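Local coordinates for thermophilic dibenzothiophene desulfurization enzyme C (Paenibacillus sp. A11-2, PDB 5XDC), which probably catalyses the FMNH2- and oxygen-dependent oxidation of dibenzothiophene to its sulfoxide and then its sulfone, at residues L267-H272 with F373-F378; G182-A187 with G232-A237; A194-N199 with V215-V220. All coordinates share one frame; numbering follows the deposited sequence. Where two conformers were deposited one is given.

Interaction 1: residues L267-H272 with F373-F378; sequences LEEAAH and FGFDRF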
# COMPACT_ATOMS: atom_id res chain seq x y z
N LEU B 267 -7.53 -9.38 15.24
CA LEU B 267 -6.20 -9.96 15.22
C LEU B 267 -6.09 -11.13 16.20
O LEU B 267 -5.52 -12.17 15.87
CB LEU B 267 -5.16 -8.88 15.52
CG LEU B 267 -3.72 -9.06 15.06
CD1 LEU B 267 -3.60 -9.36 13.59
CD2 LEU B 267 -2.93 -7.79 15.41
N GLU B 268 -6.63 -10.96 17.41
CA GLU B 268 -6.60 -12.04 18.40
C GLU B 268 -7.43 -13.24 17.94
O GLU B 268 -7.01 -14.39 18.08
CB GLU B 268 -7.10 -11.55 19.75
CG GLU B 268 -6.19 -10.57 20.45
CD GLU B 268 -4.94 -11.23 21.03
OE1 GLU B 268 -4.69 -12.43 20.75
OE2 GLU B 268 -4.21 -10.53 21.76
N GLU B 269 -8.61 -12.99 17.37
CA GLU B 269 -9.44 -14.10 16.90
C GLU B 269 -8.75 -14.84 15.77
O GLU B 269 -8.81 -16.08 15.70
CB GLU B 269 -10.81 -13.58 16.45
CG GLU B 269 -11.74 -14.62 15.82
CD GLU B 269 -12.41 -15.53 16.84
OE1 GLU B 269 -13.21 -16.39 16.42
OE2 GLU B 269 -12.12 -15.40 18.06
N ALA B 270 -8.13 -14.11 14.85
CA ALA B 270 -7.38 -14.75 13.78
C ALA B 270 -6.25 -15.60 14.36
O ALA B 270 -6.07 -16.76 13.98
CB ALA B 270 -6.84 -13.70 12.82
N ALA B 271 -5.48 -15.03 15.30
CA ALA B 271 -4.36 -15.77 15.88
C ALA B 271 -4.84 -17.07 16.51
O ALA B 271 -4.22 -18.13 16.33
CB ALA B 271 -3.66 -14.90 16.92
N HIS B 272 -5.96 -17.01 17.23
CA HIS B 272 -6.54 -18.20 17.83
C HIS B 272 -6.87 -19.25 16.77
O HIS B 272 -6.56 -20.44 16.95
CB HIS B 272 -7.79 -17.83 18.61
CG HIS B 272 -8.48 -19.00 19.23
ND1 HIS B 272 -9.51 -19.68 18.60
CD2 HIS B 272 -8.29 -19.62 20.42
CE1 HIS B 272 -9.92 -20.67 19.38
NE2 HIS B 272 -9.20 -20.66 20.49
N PHE B 373 -17.71 -19.90 11.08
CA PHE B 373 -16.60 -19.27 11.79
C PHE B 373 -16.94 -17.80 12.09
O PHE B 373 -16.71 -17.31 13.20
CB PHE B 373 -15.33 -19.41 10.95
CG PHE B 373 -14.09 -18.76 11.55
CD1 PHE B 373 -13.94 -18.63 12.92
CD2 PHE B 373 -13.08 -18.30 10.72
CE1 PHE B 373 -12.81 -18.04 13.44
CE2 PHE B 373 -11.95 -17.71 11.25
CZ PHE B 373 -11.81 -17.58 12.61
N GLY B 374 -17.51 -17.10 11.11
CA GLY B 374 -18.06 -15.78 11.36
C GLY B 374 -17.04 -14.67 11.48
O GLY B 374 -17.37 -13.60 12.00
N PHE B 375 -15.83 -14.89 10.99
CA PHE B 375 -14.77 -13.89 11.16
C PHE B 375 -15.06 -12.62 10.38
O PHE B 375 -14.58 -11.54 10.75
CB PHE B 375 -13.43 -14.50 10.72
CG PHE B 375 -12.26 -13.58 10.93
CD1 PHE B 375 -11.64 -13.50 12.15
CD2 PHE B 375 -11.79 -12.80 9.88
CE1 PHE B 375 -10.58 -12.66 12.34
CE2 PHE B 375 -10.72 -11.96 10.08
CZ PHE B 375 -10.12 -11.89 11.30
N ASP B 376 -15.86 -12.72 9.31
CA ASP B 376 -16.20 -11.57 8.51
C ASP B 376 -16.96 -10.51 9.29
O ASP B 376 -17.09 -9.39 8.80
CB ASP B 376 -17.03 -12.01 7.31
CG ASP B 376 -18.32 -12.64 7.71
OD1 ASP B 376 -18.29 -13.71 8.36
OD2 ASP B 376 -19.39 -12.10 7.34
N ARG B 377 -17.48 -10.84 10.47
CA ARG B 377 -18.14 -9.85 11.32
C ARG B 377 -17.24 -8.65 11.58
O ARG B 377 -17.70 -7.50 11.61
CB ARG B 377 -18.55 -10.49 12.64
CG ARG B 377 -19.18 -9.55 13.62
CD ARG B 377 -19.68 -10.33 14.85
NE ARG B 377 -18.62 -11.13 15.47
CZ ARG B 377 -17.77 -10.68 16.38
NH1 ARG B 377 -17.86 -9.44 16.83
NH2 ARG B 377 -16.83 -11.49 16.85
N PHE B 378 -15.94 -8.88 11.79
CA PHE B 378 -15.04 -7.77 12.09
C PHE B 378 -14.95 -6.80 10.91
O PHE B 378 -15.10 -5.58 11.08
CB PHE B 378 -13.65 -8.30 12.46
CG PHE B 378 -13.64 -9.13 13.73
CD1 PHE B 378 -13.63 -8.51 14.97
CD2 PHE B 378 -13.59 -10.51 13.67
CE1 PHE B 378 -13.60 -9.26 16.14
CE2 PHE B 378 -13.55 -11.27 14.83
CZ PHE B 378 -13.57 -10.64 16.07
O HOH W 1 -14.87 -15.36 14.42

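Interaction 2: residues G182-A187 with G232-A237; sequences GRIVAA and GQVTDA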
# COMPACT_ATOMS: atom_id res chain seq x y z
N GLY B 182 -34.14 28.25 11.40
CA GLY B 182 -32.91 27.58 11.04
C GLY B 182 -31.87 27.50 12.13
O GLY B 182 -30.71 27.19 11.84
N ARG B 183 -32.24 27.77 13.38
CA ARG B 183 -31.32 27.66 14.50
C ARG B 183 -31.43 26.27 15.11
O ARG B 183 -32.53 25.74 15.27
CB ARG B 183 -31.64 28.72 15.55
CG ARG B 183 -31.63 30.15 15.01
CD ARG B 183 -31.87 31.17 16.13
NE ARG B 183 -33.25 31.11 16.62
CZ ARG B 183 -33.64 31.54 17.81
NH1 ARG B 183 -32.77 32.08 18.66
NH2 ARG B 183 -34.91 31.44 18.16
N ILE B 184 -30.30 25.68 15.45
CA ILE B 184 -30.32 24.32 15.97
C ILE B 184 -30.70 24.35 17.44
O ILE B 184 -30.10 25.08 18.24
CB ILE B 184 -28.97 23.63 15.77
CG1 ILE B 184 -28.69 23.44 14.29
CG2 ILE B 184 -29.00 22.26 16.46
CD1 ILE B 184 -27.26 22.99 13.99
N VAL B 185 -31.69 23.56 17.82
CA VAL B 185 -31.99 23.34 19.22
C VAL B 185 -31.70 21.88 19.54
O VAL B 185 -31.89 20.98 18.72
CB VAL B 185 -33.45 23.69 19.60
CG1 VAL B 185 -33.68 25.18 19.47
CG2 VAL B 185 -34.42 22.91 18.75
N ALA B 186 -31.24 21.68 20.77
CA ALA B 186 -30.92 20.37 21.29
C ALA B 186 -31.64 20.20 22.62
O ALA B 186 -31.85 21.16 23.35
CB ALA B 186 -29.40 20.19 21.49
N ALA B 187 -32.00 18.96 22.92
CA ALA B 187 -32.71 18.66 24.15
C ALA B 187 -32.46 17.22 24.55
O ALA B 187 -32.05 16.39 23.73
CB ALA B 187 -34.22 18.92 24.01
N GLY B 232 -29.36 27.72 18.41
CA GLY B 232 -28.17 28.16 17.70
C GLY B 232 -26.91 28.22 18.54
O GLY B 232 -25.85 28.52 17.99
N GLN B 233 -26.98 27.93 19.84
CA GLN B 233 -25.78 28.04 20.67
C GLN B 233 -24.70 27.06 20.22
O GLN B 233 -23.51 27.37 20.34
CB GLN B 233 -26.11 27.79 22.14
CG GLN B 233 -24.91 28.03 23.07
CD GLN B 233 -25.26 27.83 24.53
OE1 GLN B 233 -26.41 28.00 24.93
NE2 GLN B 233 -24.27 27.45 25.33
N VAL B 234 -25.08 25.89 19.73
CA VAL B 234 -24.06 24.94 19.30
C VAL B 234 -23.33 25.49 18.07
O VAL B 234 -22.11 25.34 17.94
CB VAL B 234 -24.68 23.56 19.04
CG1 VAL B 234 -25.74 23.61 17.94
CG2 VAL B 234 -23.61 22.54 18.71
N THR B 235 -24.07 26.13 17.17
CA THR B 235 -23.44 26.76 16.01
C THR B 235 -22.49 27.87 16.45
O THR B 235 -21.39 28.01 15.92
CB THR B 235 -24.52 27.30 15.08
OG1 THR B 235 -25.39 26.24 14.68
CG2 THR B 235 -23.91 27.92 13.84
N ASP B 236 -22.90 28.67 17.45
CA ASP B 236 -22.03 29.72 17.96
C ASP B 236 -20.77 29.13 18.60
O ASP B 236 -19.67 29.66 18.42
CB ASP B 236 -22.78 30.58 18.97
CG ASP B 236 -23.95 31.32 18.35
OD1 ASP B 236 -23.97 31.50 17.12
OD2 ASP B 236 -24.86 31.71 19.11
N ALA B 237 -20.92 28.04 19.36
CA ALA B 237 -19.76 27.42 19.98
C ALA B 237 -18.81 26.87 18.93
O ALA B 237 -17.59 27.00 19.06
CB ALA B 237 -20.20 26.30 20.93
O HOH W 2 -28.07 25.04 20.28
O HOH W 3 -27.92 27.04 14.47

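Interaction 3: residues A194-N199 with V215-V220; sequences AGVQVN and VTFSGV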
# COMPACT_ATOMS: atom_id res chain seq x y z
N ALA B 194 -44.78 11.56 24.61
CA ALA B 194 -45.86 11.44 23.63
C ALA B 194 -45.41 11.96 22.27
O ALA B 194 -44.86 13.05 22.15
CB ALA B 194 -47.09 12.22 24.09
N GLY B 195 -45.65 11.15 21.23
CA GLY B 195 -45.31 11.53 19.88
C GLY B 195 -43.99 10.97 19.38
O GLY B 195 -43.71 11.09 18.18
N VAL B 196 -43.18 10.39 20.26
CA VAL B 196 -41.91 9.79 19.86
C VAL B 196 -42.16 8.35 19.43
O VAL B 196 -42.69 7.55 20.21
CB VAL B 196 -40.88 9.85 20.99
CG1 VAL B 196 -39.59 9.09 20.59
CG2 VAL B 196 -40.55 11.31 21.34
N GLN B 197 -41.75 8.01 18.21
CA GLN B 197 -41.86 6.64 17.73
C GLN B 197 -40.48 6.19 17.26
O GLN B 197 -39.96 6.73 16.28
CB GLN B 197 -42.89 6.51 16.61
CG GLN B 197 -43.02 5.10 16.04
CD GLN B 197 -43.49 4.09 17.06
OE1 GLN B 197 -44.55 4.25 17.67
NE2 GLN B 197 -42.70 3.03 17.26
N VAL B 198 -39.90 5.23 17.97
CA VAL B 198 -38.65 4.60 17.57
C VAL B 198 -39.02 3.53 16.55
O VAL B 198 -39.77 2.61 16.86
CB VAL B 198 -37.92 3.99 18.77
CG1 VAL B 198 -36.64 3.29 18.33
CG2 VAL B 198 -37.63 5.08 19.79
N ASN B 199 -38.49 3.64 15.33
CA ASN B 199 -39.05 2.85 14.24
C ASN B 199 -38.45 1.46 14.07
O ASN B 199 -39.08 0.62 13.41
CB ASN B 199 -38.93 3.62 12.92
CG ASN B 199 -39.83 4.83 12.89
OD1 ASN B 199 -40.99 4.76 13.30
ND2 ASN B 199 -39.30 5.95 12.43
N VAL B 215 -36.19 7.67 13.95
CA VAL B 215 -37.12 8.05 15.00
C VAL B 215 -38.05 9.10 14.41
O VAL B 215 -37.59 10.07 13.80
CB VAL B 215 -36.41 8.62 16.24
CG1 VAL B 215 -37.43 9.17 17.25
CG2 VAL B 215 -35.55 7.55 16.89
N THR B 216 -39.35 8.90 14.58
CA THR B 216 -40.35 9.82 14.05
C THR B 216 -40.93 10.62 15.20
O THR B 216 -41.36 10.03 16.21
CB THR B 216 -41.47 9.06 13.32
OG1 THR B 216 -40.91 8.39 12.17
CG2 THR B 216 -42.53 10.05 12.84
N PHE B 217 -40.89 11.94 15.07
CA PHE B 217 -41.45 12.86 16.05
C PHE B 217 -42.76 13.40 15.50
O PHE B 217 -42.77 14.09 14.47
CB PHE B 217 -40.49 14.01 16.34
CG PHE B 217 -39.15 13.57 16.87
CD1 PHE B 217 -38.15 13.17 16.02
CD2 PHE B 217 -38.90 13.56 18.24
CE1 PHE B 217 -36.92 12.77 16.51
CE2 PHE B 217 -37.67 13.15 18.74
CZ PHE B 217 -36.68 12.75 17.87
N SER B 218 -43.87 13.09 16.17
CA SER B 218 -45.19 13.60 15.80
C SER B 218 -45.70 14.53 16.90
O SER B 218 -46.26 14.07 17.89
CB SER B 218 -46.15 12.45 15.57
OG SER B 218 -45.73 11.68 14.46
N GLY B 219 -45.53 15.83 16.70
CA GLY B 219 -46.02 16.80 17.67
C GLY B 219 -45.41 16.62 19.05
O GLY B 219 -46.10 16.78 20.06
N VAL B 220 -44.12 16.30 19.10
CA VAL B 220 -43.45 16.01 20.36
C VAL B 220 -43.13 17.33 21.05
O VAL B 220 -42.46 18.19 20.48
CB VAL B 220 -42.17 15.19 20.11
CG1 VAL B 220 -41.32 15.09 21.35
CG2 VAL B 220 -42.57 13.79 19.67
O HOH W 4 -44.37 9.56 15.93

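Interaction 1: residues L267-H272 with F373-F378
Glu269 and Phe375 both hold CG anti to the backbone N (chi1 175° and -177°), and these first torsions send the two side chains past each other in opposite directions. The stem of the glutamate then meets the rim of the phenyl group: Glu269 CG lies in the plane of the Phe375 ring, 3.8 Å from its CD1. A bend at chi2 of 77° swings the carboxylate round, nearly coplanar with that ring, and brings Glu269 OE1 to 3.4 Å from Phe373 CE1. The same oxygen, Glu269 OE1, accepts a hydrogen bond of 2.8 Å from water 1, whose other proton goes to Phe373 O, which Arg33 also grips. Helix 247-276 thus meets the turn that leads into helix 376-385, within the helical C-terminal domain of the acyl-CoA dehydrogenase fold. The aromatic residues of the turn overlap in sequence, with Phe375 CB over a face of the Phe373 ring and Phe378 CD2 over a face of the Phe375 ring. Beside the glutamate, Ala270 CB packs on Phe375 CE1 at 3.9 Å, and Phe378 CE2 leans on Glu269 CG at the same distance. Tyr273 stacks on Phe373, while Tyr360 of helix 331-363 meets Phe375 edge to face. On the other flank of helix 247-276, Phe402 of a second subunit packs against Leu267 and Ala271.

Interaction 2: residues G182-A187 with G232-A237
Ile184 and Val234 cross obliquely, the branch of one laid on the branch of the other: Ile184 CG2 rests 3.8 Å from Val234 CG1. That methyl of the valine sits between its own backbone N and carbonyl carbon (chi1 61°), the crowded position, and from there it also touches the CB of Ile184. The longer arm of the isoleucine takes a different line. The Ile184 side chain crosses that of Thr235 at about a right angle, and its CD1 stops 3.8 Å from Thr235 OG1, so the two branches of Ile184 span neighbouring residues on the first turn of helix 233-240.

The backbones are also joined directly. Gly232 N gives Ile184 O a hydrogen bond of 2.7 Å that is almost straight (175°), although the donor is tilted from the carbonyl plane. Gly232 is the N-cap of the helix; at its backbone angles a side chain would be pressed against the carbonyl oxygen of the preceding residue, and would lie close beside Arg183 CB. Water 2 lies within hydrogen-bonding distance of the same Ile184 O and accepts a bond from Val234 N at 3.2 Å, giving a partner to an N-H of the first helical turn. Water 3 joins Ile184 N to Thr235 OG1, the latter at 2.7 Å. Arg183 CB touches Gly232 N, while its guanidinium turns away to Gly180 O and a salt bridge with Asp177.

The contact joins the start of helix 233-240 to strand 184-190, part of the mixed beta-sheet of the acyl-CoA dehydrogenase-type middle domain. That strand pairs antiparallel with strand 167-174, whose Phe171 packs on Ile184 along with Trp138 and Val135. Helix 85-104 closes in on the helix side, where its Tyr100 and Phe104 press on Val234.

Interaction 3: residues A194-N199 with V215-V220
Val196 is the bump of this contact, lodged in a hollow formed by Val215, Phe217 and Val220. Its CG1 is anti to the backbone N (chi1 174°) and meets Val215 CG1 at 4.0 Å; the other prong, Val196 CG2, comes 3.9 Å from Val220 CG1 and lies obliquely near the Phe217 ring. Val198 extends this apolar face beside Val215. Strand 196-198 is an outer strand of a small three-stranded sheet and pairs antiparallel with its middle strand 215-217, Gln197 and Thr216 being the hydrogen-bonded pair, with Thr216 N to Gln197 O at 2.8 Å. Beyond them the chain turns a corner, and Gly219 and Val220 make a G1 beta bulge opposite Ile152. Gly195 fits closely there: a side chain on it would strike Ser218 O, while its own O accepts from Ser218 N. Thr216 points to the face opposite the valines, and the side chain of Asn199, just past its strand, crosses it at about a right angle. Asn199 ND2 donates a straight bond (174°) of 2.9 Å to Thr216 OG1, which lies in the plane of the Asn199 amide; the same ND2 also bonds to Ser214 OG. A leucine here would probably leave both hydroxyls without this amide donor, though Thr216 OG1 also bonds to Thr155 OG1.

In the fold
Interaction 1 is the buried one of the three, a helix-to-turn contact of aromatic rings and one water-bridged carboxylate, with two other subunits packed against its segments. Interactions 2 and 3 are partly buried, and no other chain of the assembly touches them. These two belong together: strands 184-190 and 196-198 are consecutive, residues 194-220 fall within the excursion between 187 and 232, and the centres are about 21 Å apart. Their chemistry still differs, since interaction 3 rests on regular strand pairing and interaction 2 on one backbone bond, bridging waters and a small apolar contact at a helix start. Interaction 1 lies about 43 Å and 39 Å from them, centre to centre.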